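Local coordinates for ATP-dependent RNA helicase HrpB (Escherichia coli, PDB 6EUD), which hydrolyses ATP to ADP and phosphate as a bacterial RNA helicase of the DEAH/RHA kind that binds single-stranded RNA, at residues 359-364 with 393-398; 397-402 with 496-501; 299-304 with 386-391. One frame throughout, in Å; residues are numbered along the deposited sequence.

Contact 1: 359-364 with 393-398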
ATOM      1  N   ASP A 359      -0.609   4.751   3.589  1.00 40.56           N
ATOM      2  CA  ASP A 359      -2.052   4.856   3.799  1.00 35.51           C
ATOM      3  C   ASP A 359      -2.674   5.781   2.754  1.00 32.67           C
ATOM      4  O   ASP A 359      -2.237   6.911   2.576  1.00 36.40           O
ATOM      5  CB  ASP A 359      -2.307   5.389   5.215  1.00 33.01           C
ATOM      6  CG  ASP A 359      -3.726   5.129   5.724  1.00 34.19           C
ATOM      7  OD1 ASP A 359      -4.717   5.177   4.953  1.00 30.40           O
ATOM      8  OD2 ASP A 359      -3.831   4.882   6.936  1.00 34.02           O
ATOM      9  N   LEU A 360      -3.689   5.315   2.048  1.00 29.69           N
ATOM     10  CA  LEU A 360      -4.254   6.127   0.985  1.00 27.37           C
ATOM     11  C   LEU A 360      -5.668   6.598   1.299  1.00 30.50           C
ATOM     12  O   LEU A 360      -6.360   7.116   0.412  1.00 29.26           O
ATOM     13  CB  LEU A 360      -4.256   5.345  -0.335  1.00 33.21           C
ATOM     14  CG  LEU A 360      -2.915   4.839  -0.864  1.00 32.16           C
ATOM     15  CD1 LEU A 360      -3.118   4.140  -2.194  1.00 31.28           C
ATOM     16  CD2 LEU A 360      -1.901   5.979  -1.007  1.00 32.31           C
ATOM     17  N   SER A 361      -6.109   6.419   2.544  1.00 29.67           N
ATOM     18  CA  SER A 361      -7.445   6.867   2.920  1.00 29.92           C
ATOM     19  C   SER A 361      -7.601   8.394   2.736  1.00 36.74           C
ATOM     20  O   SER A 361      -8.636   8.850   2.255  1.00 39.05           O
ATOM     21  CB  SER A 361      -7.773   6.461   4.354  1.00 28.36           C
ATOM     22  OG  SER A 361      -6.815   6.930   5.287  1.00 27.18           O
ATOM     23  N   GLY A 362      -6.576   9.176   3.092  1.00 27.47           N
ATOM     24  CA  GLY A 362      -6.608  10.609   2.846  1.00 27.91           C
ATOM     25  C   GLY A 362      -6.645  10.947   1.355  1.00 40.29           C
ATOM     26  O   GLY A 362      -7.442  11.781   0.917  1.00 36.81           O
ATOM     27  N   LEU A 363      -5.782  10.291   0.578  1.00 35.56           N
ATOM     28  CA  LEU A 363      -5.709  10.501  -0.857  1.00 34.37           C
ATOM     29  C   LEU A 363      -7.020  10.156  -1.537  1.00 34.77           C
ATOM     30  O   LEU A 363      -7.496  10.876  -2.419  1.00 37.67           O
ATOM     31  CB  LEU A 363      -4.573   9.672  -1.445  1.00 38.96           C
ATOM     32  CG  LEU A 363      -4.499   9.627  -2.969  1.00 41.11           C
ATOM     33  CD1 LEU A 363      -4.345  11.027  -3.527  1.00 41.34           C
ATOM     34  CD2 LEU A 363      -3.306   8.780  -3.357  1.00 38.78           C
ATOM     35  N   LEU A 364      -7.608   9.045  -1.121  1.00 34.53           N
ATOM     36  CA  LEU A 364      -8.864   8.595  -1.706  1.00 37.66           C
ATOM     37  C   LEU A 364      -9.964   9.606  -1.388  1.00 38.40           C
ATOM     38  O   LEU A 364     -10.805   9.921  -2.228  1.00 41.98           O
ATOM     39  CB  LEU A 364      -9.221   7.198  -1.183  1.00 40.25           C
ATOM     40  CG  LEU A 364     -10.412   6.441  -1.774  1.00 43.55           C
ATOM     41  CD1 LEU A 364     -10.241   6.331  -3.280  1.00 42.13           C
ATOM     42  CD2 LEU A 364     -10.542   5.053  -1.136  1.00 40.73           C
ATOM     43  N   LYS A 393     -10.480   2.112   0.660  1.00 40.91           N
ATOM     44  CA  LYS A 393     -11.922   2.006   0.441  1.00 43.10           C
ATOM     45  C   LYS A 393     -12.610   1.343   1.640  1.00 45.64           C
ATOM     46  O   LYS A 393     -13.594   1.872   2.167  1.00 46.46           O
ATOM     47  CB  LYS A 393     -12.205   1.226  -0.837  1.00 44.49           C
ATOM     48  CG  LYS A 393     -13.673   1.096  -1.199  1.00 50.76           C
ATOM     49  CD  LYS A 393     -13.807   0.206  -2.437  1.00 61.81           C
ATOM     50  CE  LYS A 393     -15.244   0.076  -2.939  1.00 73.84           C
ATOM     51  NZ  LYS A 393     -15.751   1.305  -3.629  1.00 80.91           N
ATOM     52  N   ARG A 394     -12.064   0.215   2.097  1.00 42.27           N
ATOM     53  CA  ARG A 394     -12.649  -0.489   3.234  1.00 44.59           C
ATOM     54  C   ARG A 394     -12.683   0.382   4.472  1.00 42.39           C
ATOM     55  O   ARG A 394     -13.701   0.424   5.151  1.00 46.21           O
ATOM     56  CB  ARG A 394     -11.904  -1.793   3.526  1.00 48.63           C
ATOM     57  CG  ARG A 394     -12.241  -2.881   2.524  1.00 57.24           C
ATOM     58  CD  ARG A 394     -11.727  -4.243   2.945  1.00 66.91           C
ATOM     59  NE  ARG A 394     -10.275  -4.245   3.050  1.00 74.50           N
ATOM     60  CZ  ARG A 394      -9.451  -4.529   2.048  1.00 74.84           C
ATOM     61  NH1 ARG A 394      -9.945  -4.848   0.857  1.00 83.45           N
ATOM     62  NH2 ARG A 394      -8.139  -4.498   2.242  1.00 67.53           N
ATOM     63  N   LEU A 395     -11.598   1.096   4.757  1.00 37.89           N
ATOM     64  CA  LEU A 395     -11.587   1.996   5.910  1.00 35.18           C
ATOM     65  C   LEU A 395     -12.647   3.101   5.803  1.00 38.59           C
ATOM     66  O   LEU A 395     -13.329   3.403   6.783  1.00 40.56           O
ATOM     67  CB  LEU A 395     -10.204   2.634   6.093  1.00 32.81           C
ATOM     68  CG  LEU A 395     -10.121   3.764   7.141  1.00 33.14           C
ATOM     69  CD1 LEU A 395     -10.606   3.315   8.538  1.00 26.40           C
ATOM     70  CD2 LEU A 395      -8.698   4.299   7.241  1.00 30.12           C
ATOM     71  N   LEU A 396     -12.771   3.708   4.622  1.00 37.23           N
ATOM     72  CA  LEU A 396     -13.741   4.777   4.416  1.00 36.81           C
ATOM     73  C   LEU A 396     -15.156   4.241   4.614  1.00 41.56           C
ATOM     74  O   LEU A 396     -16.033   4.948   5.141  1.00 37.62           O
ATOM     75  CB  LEU A 396     -13.574   5.409   3.021  1.00 35.35           C
ATOM     76  CG  LEU A 396     -12.289   6.231   2.815  1.00 37.54           C
ATOM     77  CD1 LEU A 396     -12.307   6.981   1.500  1.00 38.17           C
ATOM     78  CD2 LEU A 396     -12.080   7.228   3.946  1.00 29.04           C
ATOM     79  N   GLN A 397     -15.371   2.986   4.214  1.00 42.85           N
ATOM     80  CA  GLN A 397     -16.642   2.312   4.485  1.00 42.94           C
ATOM     81  C   GLN A 397     -16.893   2.206   5.987  1.00 39.80           C
ATOM     82  O   GLN A 397     -17.959   2.581   6.466  1.00 42.67           O
ATOM     83  CB  GLN A 397     -16.662   0.931   3.832  1.00 45.76           C
ATOM     84  CG  GLN A 397     -17.049   0.979   2.369  1.00 54.89           C
ATOM     85  CD  GLN A 397     -16.543  -0.206   1.562  1.00 63.24           C
ATOM     86  OE1 GLN A 397     -15.882  -1.105   2.087  1.00 67.41           O
ATOM     87  NE2 GLN A 397     -16.828  -0.192   0.262  1.00 66.18           N
ATOM     88  N   MET A 398     -15.900   1.713   6.728  1.00 35.05           N
ATOM     89  CA  MET A 398     -15.998   1.616   8.180  1.00 35.69           C
ATOM     90  C   MET A 398     -16.390   2.965   8.804  1.00 37.24           C
ATOM     91  O   MET A 398     -17.166   3.015   9.758  1.00 41.00           O
ATOM     92  CB  MET A 398     -14.672   1.117   8.788  1.00 34.67           C
ATOM     93  CG  MET A 398     -14.760   0.746  10.287  1.00 33.77           C
ATOM     94  SD  MET A 398     -13.187   0.575  11.162  1.00 49.12           S
ATOM     95  CE  MET A 398     -12.855   2.264  11.644  1.00 52.65           C
TER

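Contact 2: 397-402 with 496-501. With EDO (1,2-ethanediol), chain C.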
ATOM      1  N   GLN A 397     -15.371   2.986   4.214  1.00 42.85           N
ATOM      2  CA  GLN A 397     -16.642   2.312   4.485  1.00 42.94           C
ATOM      3  C   GLN A 397     -16.893   2.206   5.987  1.00 39.80           C
ATOM      4  O   GLN A 397     -17.959   2.581   6.466  1.00 42.67           O
ATOM      5  CB  GLN A 397     -16.662   0.931   3.832  1.00 45.76           C
ATOM      6  CG  GLN A 397     -17.049   0.979   2.369  1.00 54.89           C
ATOM      7  CD  GLN A 397     -16.543  -0.206   1.562  1.00 63.24           C
ATOM      8  OE1 GLN A 397     -15.882  -1.105   2.087  1.00 67.41           O
ATOM      9  NE2 GLN A 397     -16.828  -0.192   0.262  1.00 66.18           N
ATOM     10  N   MET A 398     -15.900   1.713   6.728  1.00 35.05           N
ATOM     11  CA  MET A 398     -15.998   1.616   8.180  1.00 35.69           C
ATOM     12  C   MET A 398     -16.390   2.965   8.804  1.00 37.24           C
ATOM     13  O   MET A 398     -17.166   3.015   9.758  1.00 41.00           O
ATOM     14  CB  MET A 398     -14.672   1.117   8.788  1.00 34.67           C
ATOM     15  CG  MET A 398     -14.760   0.746  10.287  1.00 33.77           C
ATOM     16  SD  MET A 398     -13.187   0.575  11.162  1.00 49.12           S
ATOM     17  CE  MET A 398     -12.855   2.264  11.644  1.00 52.65           C
ATOM     18  N   LEU A 399     -15.848   4.049   8.255  1.00 34.12           N
ATOM     19  CA  LEU A 399     -16.058   5.388   8.799  1.00 31.90           C
ATOM     20  C   LEU A 399     -17.376   6.012   8.352  1.00 36.81           C
ATOM     21  O   LEU A 399     -17.733   7.099   8.794  1.00 37.49           O
ATOM     22  CB  LEU A 399     -14.883   6.297   8.404  1.00 32.39           C
ATOM     23  CG  LEU A 399     -13.511   5.858   8.960  1.00 32.95           C
ATOM     24  CD1 LEU A 399     -12.403   6.718   8.387  1.00 31.55           C
ATOM     25  CD2 LEU A 399     -13.493   5.857  10.518  1.00 26.69           C
ATOM     26  N   GLY A 400     -18.089   5.322   7.464  1.00 40.01           N
ATOM     27  CA  GLY A 400     -19.343   5.820   6.916  1.00 39.21           C
ATOM     28  C   GLY A 400     -19.234   6.957   5.904  1.00 41.62           C
ATOM     29  O   GLY A 400     -20.195   7.693   5.679  1.00 42.87           O
ATOM     30  N   ALA A 401     -18.068   7.092   5.282  1.00 40.29           N
ATOM     31  CA  ALA A 401     -17.802   8.187   4.356  1.00 42.22           C
ATOM     32  C   ALA A 401     -18.308   7.902   2.931  1.00 49.25           C
ATOM     33  O   ALA A 401     -18.417   8.819   2.100  1.00 52.69           O
ATOM     34  CB  ALA A 401     -16.293   8.486   4.333  1.00 35.35           C
ATOM     35  N   LEU A 402     -18.611   6.639   2.643  1.00 45.60           N
ATOM     36  CA  LEU A 402     -18.919   6.247   1.275  1.00 47.33           C
ATOM     37  C   LEU A 402     -20.382   5.914   1.093  1.00 51.71           C
ATOM     38  O   LEU A 402     -20.991   5.286   1.950  1.00 52.34           O
ATOM     39  CB  LEU A 402     -18.084   5.041   0.856  1.00 47.38           C
ATOM     40  CG  LEU A 402     -16.573   5.178   0.702  1.00 43.61           C
ATOM     41  CD1 LEU A 402     -16.021   3.850   0.217  1.00 43.85           C
ATOM     42  CD2 LEU A 402     -16.220   6.296  -0.258  1.00 40.06           C
ATOM     43  N   ALA A 496     -14.675   5.224  19.493  1.00 40.98           N
ATOM     44  CA  ALA A 496     -15.257   3.950  19.073  1.00 42.27           C
ATOM     45  C   ALA A 496     -15.638   3.950  17.595  1.00 44.34           C
ATOM     46  O   ALA A 496     -15.415   2.962  16.910  1.00 49.93           O
ATOM     47  CB  ALA A 496     -16.485   3.613  19.928  1.00 39.46           C
ATOM     48  N   GLY A 497     -16.196   5.056  17.107  1.00 38.58           N
ATOM     49  CA  GLY A 497     -16.597   5.152  15.717  1.00 37.57           C
ATOM     50  C   GLY A 497     -15.419   5.133  14.755  1.00 40.96           C
ATOM     51  O   GLY A 497     -15.392   4.346  13.805  1.00 45.30           O
ATOM     52  N   ALA A 498     -14.425   5.978  15.024  1.00 33.51           N
ATOM     53  CA  ALA A 498     -13.321   6.174  14.100  1.00 32.91           C
ATOM     54  C   ALA A 498     -12.169   5.181  14.294  1.00 32.05           C
ATOM     55  O   ALA A 498     -11.308   5.065  13.431  1.00 32.70           O
ATOM     56  CB  ALA A 498     -12.804   7.598  14.218  1.00 25.57           C
ATOM     57  N   PHE A 499     -12.143   4.477  15.422  1.00 29.79           N
ATOM     58  CA  PHE A 499     -11.079   3.514  15.685  1.00 29.67           C
ATOM     59  C   PHE A 499     -11.613   2.180  16.183  1.00 36.06           C
ATOM     60  O   PHE A 499     -10.993   1.545  17.032  1.00 39.03           O
ATOM     61  CB  PHE A 499     -10.100   4.084  16.703  1.00 29.80           C
ATOM     62  CG  PHE A 499      -9.482   5.386  16.281  1.00 32.61           C
ATOM     63  CD1 PHE A 499     -10.090   6.594  16.590  1.00 31.66           C
ATOM     64  CD2 PHE A 499      -8.304   5.402  15.552  1.00 31.51           C
ATOM     65  CE1 PHE A 499      -9.515   7.786  16.193  1.00 29.75           C
ATOM     66  CE2 PHE A 499      -7.724   6.598  15.146  1.00 28.06           C
ATOM     67  CZ  PHE A 499      -8.323   7.786  15.471  1.00 28.74           C
ATOM     68  N   ALA A 500     -12.763   1.757  15.661  1.00 37.85           N
ATOM     69  CA  ALA A 500     -13.399   0.504  16.091  1.00 35.15           C
ATOM     70  C   ALA A 500     -12.479  -0.721  15.951  1.00 35.05           C
ATOM     71  O   ALA A 500     -12.490  -1.613  16.794  1.00 38.29           O
ATOM     72  CB  ALA A 500     -14.671   0.285  15.313  1.00 31.60           C
ATOM     73  N   ASP A 501     -11.696  -0.757  14.877  1.00 34.89           N
ATOM     74  CA  ASP A 501     -10.745  -1.835  14.627  1.00 34.87           C
ATOM     75  C   ASP A 501      -9.578  -1.817  15.618  1.00 40.28           C
ATOM     76  O   ASP A 501      -8.769  -2.753  15.647  1.00 41.09           O
ATOM     77  CB  ASP A 501     -10.199  -1.729  13.203  1.00 31.45           C
ATOM     78  CG  ASP A 501      -9.635  -0.348  12.903  1.00 30.82           C
ATOM     79  OD1 ASP A 501     -10.172   0.635  13.442  1.00 37.96           O
ATOM     80  OD2 ASP A 501      -8.665  -0.220  12.135  1.00 30.53           O
TER
HETATM   81  C1  EDO C 902     -10.573  -2.088   9.194  1.00 56.79           C
HETATM   82  O1  EDO C 902     -10.041  -1.506   8.031  1.00 52.09           O
HETATM   83  C2  EDO C 902      -9.558  -3.061   9.816  1.00 60.52           C
HETATM   84  O2  EDO C 902      -8.347  -2.389  10.214  1.00 59.61           O

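Contact 3: 299-304 with 386-391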
ATOM      1  N   ALA A 299       8.595   5.070   6.127  1.00 45.11           N
ATOM      2  CA  ALA A 299       7.234   4.755   6.557  1.00 40.15           C
ATOM      3  C   ALA A 299       6.624   3.701   5.656  1.00 45.11           C
ATOM      4  O   ALA A 299       6.657   3.830   4.440  1.00 52.30           O
ATOM      5  CB  ALA A 299       6.379   6.004   6.553  1.00 36.32           C
ATOM      6  N   ARG A 300       6.080   2.647   6.247  1.00 45.93           N
ATOM      7  CA  ARG A 300       5.452   1.602   5.463  1.00 48.15           C
ATOM      8  C   ARG A 300       4.029   1.294   5.954  1.00 50.81           C
ATOM      9  O   ARG A 300       3.811   0.956   7.129  1.00 51.44           O
ATOM     10  CB  ARG A 300       6.305   0.335   5.479  1.00 49.65           C
ATOM     11  CG  ARG A 300       5.595  -0.871   4.914  1.00 61.42           C
ATOM     12  CD  ARG A 300       6.578  -1.839   4.289  1.00 74.11           C
ATOM     13  NE  ARG A 300       7.288  -1.236   3.164  1.00 79.93           N
ATOM     14  CZ  ARG A 300       8.227  -1.857   2.460  1.00 84.90           C
ATOM     15  NH1 ARG A 300       8.578  -3.098   2.768  1.00 85.36           N
ATOM     16  NH2 ARG A 300       8.821  -1.232   1.452  1.00 92.09           N
ATOM     17  N   PHE A 301       3.067   1.421   5.042  1.00 47.52           N
ATOM     18  CA  PHE A 301       1.692   1.074   5.341  1.00 42.79           C
ATOM     19  C   PHE A 301       1.505  -0.428   5.241  1.00 43.47           C
ATOM     20  O   PHE A 301       1.925  -1.041   4.259  1.00 45.09           O
ATOM     21  CB  PHE A 301       0.735   1.797   4.399  1.00 35.98           C
ATOM     22  CG  PHE A 301      -0.696   1.378   4.552  1.00 39.02           C
ATOM     23  CD1 PHE A 301      -1.421   1.731   5.684  1.00 39.79           C
ATOM     24  CD2 PHE A 301      -1.325   0.639   3.569  1.00 42.45           C
ATOM     25  CE1 PHE A 301      -2.745   1.353   5.834  1.00 38.03           C
ATOM     26  CE2 PHE A 301      -2.655   0.255   3.721  1.00 44.41           C
ATOM     27  CZ  PHE A 301      -3.363   0.623   4.854  1.00 38.47           C
ATOM     28  N   ASP A 302       0.878  -1.002   6.266  1.00 42.54           N
ATOM     29  CA  ASP A 302       0.516  -2.419   6.309  1.00 43.27           C
ATOM     30  C   ASP A 302      -0.994  -2.590   6.154  1.00 44.87           C
ATOM     31  O   ASP A 302      -1.740  -2.373   7.104  1.00 46.84           O
ATOM     32  CB  ASP A 302       0.993  -3.039   7.631  1.00 44.74           C
ATOM     33  CG  ASP A 302       0.779  -4.553   7.701  1.00 48.60           C
ATOM     34  OD1 ASP A 302       0.137  -5.135   6.793  1.00 43.06           O
ATOM     35  OD2 ASP A 302       1.247  -5.162   8.697  1.00 54.00           O
ATOM     36  N   PRO A 303      -1.451  -3.000   4.963  1.00 45.52           N
ATOM     37  CA  PRO A 303      -2.891  -3.134   4.694  1.00 46.50           C
ATOM     38  C   PRO A 303      -3.594  -4.128   5.599  1.00 51.79           C
ATOM     39  O   PRO A 303      -4.795  -4.010   5.774  1.00 54.76           O
ATOM     40  CB  PRO A 303      -2.943  -3.622   3.242  1.00 43.54           C
ATOM     41  CG  PRO A 303      -1.619  -4.215   2.997  1.00 43.81           C
ATOM     42  CD  PRO A 303      -0.645  -3.381   3.799  1.00 43.61           C
ATOM     43  N   ARG A 304      -2.873  -5.089   6.162  1.00 55.28           N
ATOM     44  CA  ARG A 304      -3.524  -6.086   7.008  1.00 57.47           C
ATOM     45  C   ARG A 304      -3.775  -5.557   8.417  1.00 53.13           C
ATOM     46  O   ARG A 304      -4.692  -5.997   9.104  1.00 55.43           O
ATOM     47  CB  ARG A 304      -2.697  -7.372   7.044  1.00 65.01           C
ATOM     48  CG  ARG A 304      -2.717  -8.140   5.707  1.00 76.72           C
ATOM     49  CD  ARG A 304      -1.749  -9.325   5.697  1.00 86.73           C
ATOM     50  NE  ARG A 304      -0.440  -8.936   6.221  1.00 96.80           N
ATOM     51  CZ  ARG A 304       0.429  -8.151   5.587  1.00106.14           C
ATOM     52  NH1 ARG A 304       0.149  -7.667   4.381  1.00117.35           N
ATOM     53  NH2 ARG A 304       1.587  -7.848   6.161  1.00106.49           N
ATOM     54  N   VAL A 386      -3.164  -1.071  -5.955  1.00 52.23           N
ATOM     55  CA  VAL A 386      -4.523  -1.590  -5.837  1.00 48.74           C
ATOM     56  C   VAL A 386      -4.841  -2.045  -4.417  1.00 46.22           C
ATOM     57  O   VAL A 386      -5.878  -1.685  -3.864  1.00 50.41           O
ATOM     58  CB  VAL A 386      -4.742  -2.767  -6.815  1.00 51.50           C
ATOM     59  CG1 VAL A 386      -6.191  -3.263  -6.769  1.00 50.74           C
ATOM     60  CG2 VAL A 386      -4.370  -2.344  -8.220  1.00 56.09           C
ATOM     61  N   VAL A 387      -3.936  -2.823  -3.833  1.00 42.85           N
ATOM     62  CA  VAL A 387      -4.067  -3.321  -2.464  1.00 42.84           C
ATOM     63  C   VAL A 387      -4.312  -2.227  -1.425  1.00 42.35           C
ATOM     64  O   VAL A 387      -5.144  -2.389  -0.537  1.00 47.85           O
ATOM     65  CB  VAL A 387      -2.788  -4.115  -2.051  1.00 42.94           C
ATOM     66  CG1 VAL A 387      -2.758  -4.412  -0.536  1.00 37.46           C
ATOM     67  CG2 VAL A 387      -2.696  -5.379  -2.859  1.00 45.43           C
ATOM     68  N   ASN A 388      -3.576  -1.125  -1.520  1.00 41.23           N
ATOM     69  CA  ASN A 388      -3.724  -0.042  -0.554  1.00 39.15           C
ATOM     70  C   ASN A 388      -4.960   0.831  -0.830  1.00 42.74           C
ATOM     71  O   ASN A 388      -5.527   1.424   0.097  1.00 43.42           O
ATOM     72  CB  ASN A 388      -2.461   0.805  -0.530  1.00 35.45           C
ATOM     73  CG  ASN A 388      -1.269   0.041   0.030  1.00 36.36           C
ATOM     74  OD1 ASN A 388      -1.440  -0.994   0.673  1.00 39.71           O
ATOM     75  ND2 ASN A 388      -0.064   0.555  -0.197  1.00 29.04           N
ATOM     76  N   LEU A 389      -5.392   0.877  -2.092  1.00 41.17           N
ATOM     77  CA  LEU A 389      -6.611   1.588  -2.445  1.00 42.45           C
ATOM     78  C   LEU A 389      -7.804   0.834  -1.899  1.00 46.61           C
ATOM     79  O   LEU A 389      -8.743   1.436  -1.374  1.00 49.52           O
ATOM     80  CB  LEU A 389      -6.737   1.752  -3.954  1.00 42.19           C
ATOM     81  CG  LEU A 389      -5.777   2.759  -4.590  1.00 41.56           C
ATOM     82  CD1 LEU A 389      -5.869   2.674  -6.102  1.00 39.18           C
ATOM     83  CD2 LEU A 389      -6.087   4.181  -4.116  1.00 41.33           C
ATOM     84  N   LEU A 390      -7.759  -0.492  -2.026  1.00 45.11           N
ATOM     85  CA  LEU A 390      -8.794  -1.362  -1.476  1.00 42.94           C
ATOM     86  C   LEU A 390      -8.851  -1.236   0.033  1.00 39.01           C
ATOM     87  O   LEU A 390      -9.930  -1.139   0.599  1.00 45.54           O
ATOM     88  CB  LEU A 390      -8.552  -2.824  -1.863  1.00 45.84           C
ATOM     89  CG  LEU A 390      -9.316  -3.341  -3.081  1.00 54.67           C
ATOM     90  CD1 LEU A 390     -10.824  -3.311  -2.815  1.00 59.33           C
ATOM     91  CD2 LEU A 390      -8.971  -2.568  -4.364  1.00 57.54           C
ATOM     92  N   ALA A 391      -7.691  -1.249   0.690  1.00 36.90           N
ATOM     93  CA  ALA A 391      -7.654  -1.049   2.141  1.00 34.43           C
ATOM     94  C   ALA A 391      -8.233   0.317   2.485  1.00 34.56           C
ATOM     95  O   ALA A 391      -9.026   0.420   3.416  1.00 36.98           O
ATOM     96  CB  ALA A 391      -6.232  -1.191   2.688  1.00 28.15           C
TER

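Contact 1: 359-364 with 393-398
Leu364 and Leu396 carry the apolar part of this contact. Their side chains meet at a slant, with Leu364 CD2 3.7 Å from Leu396 CD1. Leu364 holds its CG anti to the backbone N (chi1 -173°), which carries the branch outward to helix 386-398; there CD2 also comes down on the main chain, 3.4 Å from Lys393 N. Of the Lys393 side chain, CB borders this patch, while its amino group runs on to a salt bridge with Glu405.

A second apolar meeting lies one turn earlier on the helix that starts at Ser361. Here CD2 of Leu395 rests against the root of the serine side chain, 3.7 Å from Ser361 CB and 3.8 Å from Ser361 OG. The other methyl branch of Leu396, CD2, lies beside the main chain, 4.2 Å from Ser361 O. No hydrogen bond crosses between the segments.

The polar interactions stay within 359-364. Asp359 OD1 is gripped twice: Ser361 N donates to it over 3.0 Å in a nearly straight bond (165°) on the anti side of the carboxylate, and Ser361 OG donates over 2.8 Å from above the carboxylate plane. The first bond makes an Asx turn leading into the helix, with Leu360 at the N-cap; the second occupies the hydroxyl, and Leu395 CD2 simply packs against CB and the side of OG.

Pro421 of helix 421-429 touches both Ser361 and Leu396, closing in a third helix. Two packed helices followed at once by the short strands 402-403 and 406-407 are consistent with the winged-helix domain that follows the second RecA-like domain in DEAH/RHA helicases.

Contact 2: 397-402 with 496-501
Two torsions bring Met398 and Asp501 together. The methionine chain runs out extended and then bends at its last bond (chi3 86°), turning CE onto the 496-501 backbone, while the aspartate has CG between its backbone N and carbonyl carbon (chi1 53°), which swings the carboxylate back to meet it. The two side chains cross at about a right angle.

The methyl does most of the touching. Met398 CE lies 3.6 Å from Asp501 OD1 and 3.7 Å from Ala498 O, with Gly497 O at 3.9 Å; the three oxygens face it from the 496-501 side, which may suit the slight positive charge of a carbon bound to sulfur. The sulfur passes across the carboxylate, Met398 SD being 3.8 Å from Asp501 OD1.

Leu399 supplies the second touch. Its CD2 presses on the last turn of helix 491-498, 3.6 Å from Ala498 CA, and also reaches Ala498 CB at 4.1 Å. Directly after it, Gly400 takes a positive phi (73°) and completes a Schellman motif, its N bonding back to Gln397 O at 2.9 Å; the chain then turns off toward strand 402-403. Both segments therefore meet where a helix gives out.

No hydrogen bond joins the segments directly, but Arg422 of helix 421-429 sits beside both: it forms a salt bridge with Asp501 OD2, a weak hydrogen bond with Ala498 O, and touches Leu399. The same Asp501 OD2 accepts a bond from O2 of 1,2-ethanediol at 2.9 Å, probably a molecule of the crystallisation liquor. With strand 503-506 of a six-stranded sheet starting just beyond Asp501, the arrangement is consistent with the junction of winged-helix, helical-bundle and OB-fold domains found in DEAH/RHA helicases.

Contact 3: 299-304 with 386-391
Phe301 sets the edge of its ring against the side-chain amide of Asn388, with ring atom CD2 3.3 Å from Asn388 OD1. The amide plane stands almost upright to the ring (85°), and the oxygen lies near the ring plane, where it faces the weakly positive C-H rim. Asn388 has its CG anti to the carbonyl carbon (chi1 -67°), which brings the amide to the ring edge, the two side chains sliding past each other in opposite directions. Further along the same edge, Ala391 CB approaches Phe301 CE2 at 4.0 Å, one helical turn on.

Pro303 N lies over one face of the ring, offset toward the rim. The proline ring then continues the contact: Pro303 CG meets Val387 CG1 at 3.7 Å, and Pro303 CB meets Ala391 CB at 4.1 Å. Putting a serine at Phe301 would probably open a gap before the helix, depriving Asn388 and Ala391 of the ring edge they pack against.

Behind this surface, Asp302 shapes the turn. Its OD1 accepts from Arg304 N at 3.1 Å, an Asx turn, and also forms a salt bridge with Arg304 NH2, lying over a face of the guanidinium with no N-H pointed at it, an attraction probably of charge alone; its OD2 takes a hydrogen bond from Gln542.

Strand 287-302 turns back here into the antiparallel strand 307-314. The contact thus lays the start of that turn on helix 386-398, consistent with the long beta-hairpin that projects from the second RecA-like domain in DEAH/RHA helicases.

Overall arrangement
Coming from the N terminus, the chain first meets contact 3 at 299-304, at the end of strand 287-302, and then contact 1 at 359-364. Helix 386-398 answers both in the same order: its first turns close contact 3 and its last turns close contact 1, so these two loops cross. Between them, Asp359 N packs on Phe301 CB and Leu360 on Leu389. Contact 2 opens at the end of the same helix, sharing Gln397 and Met398 with contact 1, and closes about a hundred residues later at 496-501, in series after contact 3. One helix thus ties the hairpin, helix 361-370 and the end of helix 491-498 together.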